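Local coordinates for protein bacteriophage virulence determinant (Salmonella enterica subsp. enterica serovar Typhimurium str. 14028S, PDB 6GGR) that probably acts as a zinc metalloprotease of the PipA family, an effector that cleaves NF-kappaB transcription factors of the infected host cell, at residues Q156-T161 against P203-Y208. Residues are numbered along the deposited sequence; the frame is centred on the assembly and turned at random.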
loop_
_atom_site.group_PDB
_atom_site.type_symbol
_atom_site.label_atom_id
_atom_site.label_comp_id
_atom_site.label_asym_id
_atom_site.label_seq_id
_atom_site.Cartn_x
_atom_site.Cartn_y
_atom_site.Cartn_z
ATOM N N GLN B 156 -7.928 -9.775 10.086
ATOM C CA GLN B 156 -8.503 -10.554 9.001
ATOM C C GLN B 156 -7.638 -10.401 7.760
ATOM O O GLN B 156 -7.125 -9.312 7.485
ATOM C CB GLN B 156 -9.933 -10.094 8.688
ATOM C CG GLN B 156 -10.861 -10.083 9.883
ATOM C CD GLN B 156 -11.059 -11.459 10.473
ATOM O OE1 GLN B 156 -11.444 -12.394 9.773
ATOM N NE2 GLN B 156 -10.785 -11.596 11.765
ATOM N N GLN B 157 -7.481 -11.489 7.017
ATOM C CA GLN B 157 -6.772 -11.425 5.747
ATOM C C GLN B 157 -7.622 -10.705 4.713
ATOM O O GLN B 157 -8.834 -10.922 4.625
ATOM C CB GLN B 157 -6.447 -12.825 5.228
ATOM C CG GLN B 157 -5.544 -13.649 6.113
ATOM C CD GLN B 157 -4.948 -14.833 5.375
ATOM O OE1 GLN B 157 -5.090 -14.955 4.158
ATOM N NE2 GLN B 157 -4.274 -15.711 6.106
ATOM N N PHE B 158 -6.983 -9.844 3.926
ATOM C CA PHE B 158 -7.631 -9.342 2.723
ATOM C C PHE B 158 -7.869 -10.494 1.757
ATOM O O PHE B 158 -7.004 -11.353 1.570
ATOM C CB PHE B 158 -6.767 -8.279 2.046
ATOM C CG PHE B 158 -6.908 -6.902 2.630
ATOM C CD1 PHE B 158 -8.046 -6.155 2.401
ATOM C CD2 PHE B 158 -5.881 -6.339 3.366
ATOM C CE1 PHE B 158 -8.175 -4.883 2.919
ATOM C CE2 PHE B 158 -6.002 -5.064 3.886
ATOM C CZ PHE B 158 -7.155 -4.335 3.659
ATOM N N ASP B 159 -9.048 -10.516 1.148
ATOM C CA ASP B 159 -9.352 -11.457 0.082
ATOM C C ASP B 159 -9.643 -10.685 -1.200
ATOM O O ASP B 159 -9.785 -9.460 -1.200
ATOM C CB ASP B 159 -10.532 -12.365 0.457
ATOM C CG ASP B 159 -11.872 -11.648 0.415
ATOM O OD1 ASP B 159 -11.948 -10.463 0.808
ATOM O OD2 ASP B 159 -12.856 -12.281 -0.020
ATOM N N THR B 160 -9.726 -11.426 -2.306
ATOM C CA THR B 160 -9.869 -10.797 -3.617
ATOM C C THR B 160 -11.094 -9.891 -3.656
ATOM O O THR B 160 -11.025 -8.754 -4.136
ATOM C CB THR B 160 -9.960 -11.876 -4.698
ATOM O OG1 THR B 160 -8.801 -12.710 -4.634
ATOM C CG2 THR B 160 -10.052 -11.256 -6.088
ATOM N N THR B 161 -12.227 -10.378 -3.151
ATOM C CA THR B 161 -13.458 -9.599 -3.221
ATOM C C THR B 161 -13.288 -8.249 -2.535
ATOM O O THR B 161 -13.531 -7.199 -3.142
ATOM C CB THR B 161 -14.611 -10.384 -2.602
ATOM O OG1 THR B 161 -14.710 -11.662 -3.242
ATOM C CG2 THR B 161 -15.931 -9.630 -2.775
ATOM N N PRO B 203 -15.635 -10.395 8.620
ATOM C CA PRO B 203 -16.036 -9.343 9.550
ATOM C C PRO B 203 -15.750 -7.982 8.958
ATOM O O PRO B 203 -14.772 -7.806 8.208
ATOM C CB PRO B 203 -15.164 -9.613 10.788
ATOM C CG PRO B 203 -14.627 -10.989 10.622
ATOM C CD PRO B 203 -14.546 -11.227 9.159
ATOM N N PRO B 204 -16.573 -6.980 9.263
ATOM C CA PRO B 204 -16.313 -5.643 8.720
ATOM C C PRO B 204 -15.036 -5.041 9.286
ATOM O O PRO B 204 -14.601 -5.354 10.396
ATOM C CB PRO B 204 -17.549 -4.837 9.131
ATOM C CG PRO B 204 -18.148 -5.588 10.255
ATOM C CD PRO B 204 -17.816 -7.028 10.048
ATOM N N ARG B 205 -14.441 -4.156 8.493
ATOM C CA ARG B 205 -13.165 -3.533 8.824
ATOM C C ARG B 205 -13.426 -2.315 9.699
ATOM O O ARG B 205 -13.993 -1.321 9.237
ATOM C CB ARG B 205 -12.437 -3.150 7.540
ATOM C CG ARG B 205 -11.061 -2.547 7.719
ATOM C CD ARG B 205 -10.491 -2.224 6.354
ATOM N NE ARG B 205 -9.110 -1.764 6.392
ATOM C CZ ARG B 205 -8.433 -1.382 5.315
ATOM N NH1 ARG B 205 -9.015 -1.409 4.117
ATOM N NH2 ARG B 205 -7.176 -0.975 5.431
ATOM N N ILE B 206 -13.000 -2.383 10.965
ATOM C CA ILE B 206 -13.316 -1.338 11.933
ATOM C C ILE B 206 -12.345 -0.169 11.883
ATOM O O ILE B 206 -12.650 0.896 12.440
ATOM C CB ILE B 206 -13.351 -1.905 13.367
ATOM C CG1 ILE B 206 -11.951 -2.341 13.821
ATOM C CG2 ILE B 206 -14.334 -3.070 13.445
ATOM C CD1 ILE B 206 -11.898 -2.883 15.240
ATOM N N ALA B 207 -11.188 -0.329 11.242
ATOM C CA ALA B 207 -10.205 0.740 11.155
ATOM C C ALA B 207 -9.355 0.527 9.913
ATOM O O ALA B 207 -9.125 -0.609 9.488
ATOM C CB ALA B 207 -9.317 0.790 12.402
ATOM N N TYR B 208 -8.890 1.636 9.335
ATOM C CA TYR B 208 -8.033 1.544 8.159
ATOM C C TYR B 208 -6.632 1.070 8.536
ATOM O O TYR B 208 -6.065 0.204 7.861
ATOM C CB TYR B 208 -7.972 2.893 7.441
ATOM C CG TYR B 208 -7.184 2.855 6.153
ATOM C CD1 TYR B 208 -7.755 2.375 4.982
ATOM C CD2 TYR B 208 -5.867 3.300 6.107
ATOM C CE1 TYR B 208 -7.040 2.336 3.802
ATOM C CE2 TYR B 208 -5.145 3.266 4.931
ATOM C CZ TYR B 208 -5.736 2.784 3.781
ATOM O OH TYR B 208 -5.027 2.745 2.604
#
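F158 points the edge of its ring at the guanidinium of R205. The corner atom CZ of F158 lies over one face of that group, 3.6 Å from CZ of R205, and is offset toward the rim. The two planes stand 83° apart, so the pair is edge-to-face, with the ring supplying the edge. NH1 of R205 lies near the ring plane, 3.5 Å from CZ of F158. The arginine gets there as a straight rod: CG is anti to the backbone N (chi1 -177°) and the chain stays extended to NE. Its far end is held by backbone carbonyls. NH2 of R205 donates to O of Y208 at 2.9 Å, in the carbonyl plane and on a lone pair. NE makes a weak bond to O of A207. NH2 also bonds to the backbone of the other protein in the complex.

H166 and H170, zinc ligands with D177, are spaced as in the HExxH motif of metalloproteases (HQVVH here) on helix 160-173, which D159 N-caps through OD1. R205 packs against H166, so the contact borders the zinc site; no zinc is bound to this chain.

At the other end, Q156 meets P203 at about a right angle. Its chain bends at chi2 (-62°), and the amide lies against CG and CD of P203, with OE1 3.4 Å from CD of P203. NE2 of Q156 bonds to O of G154.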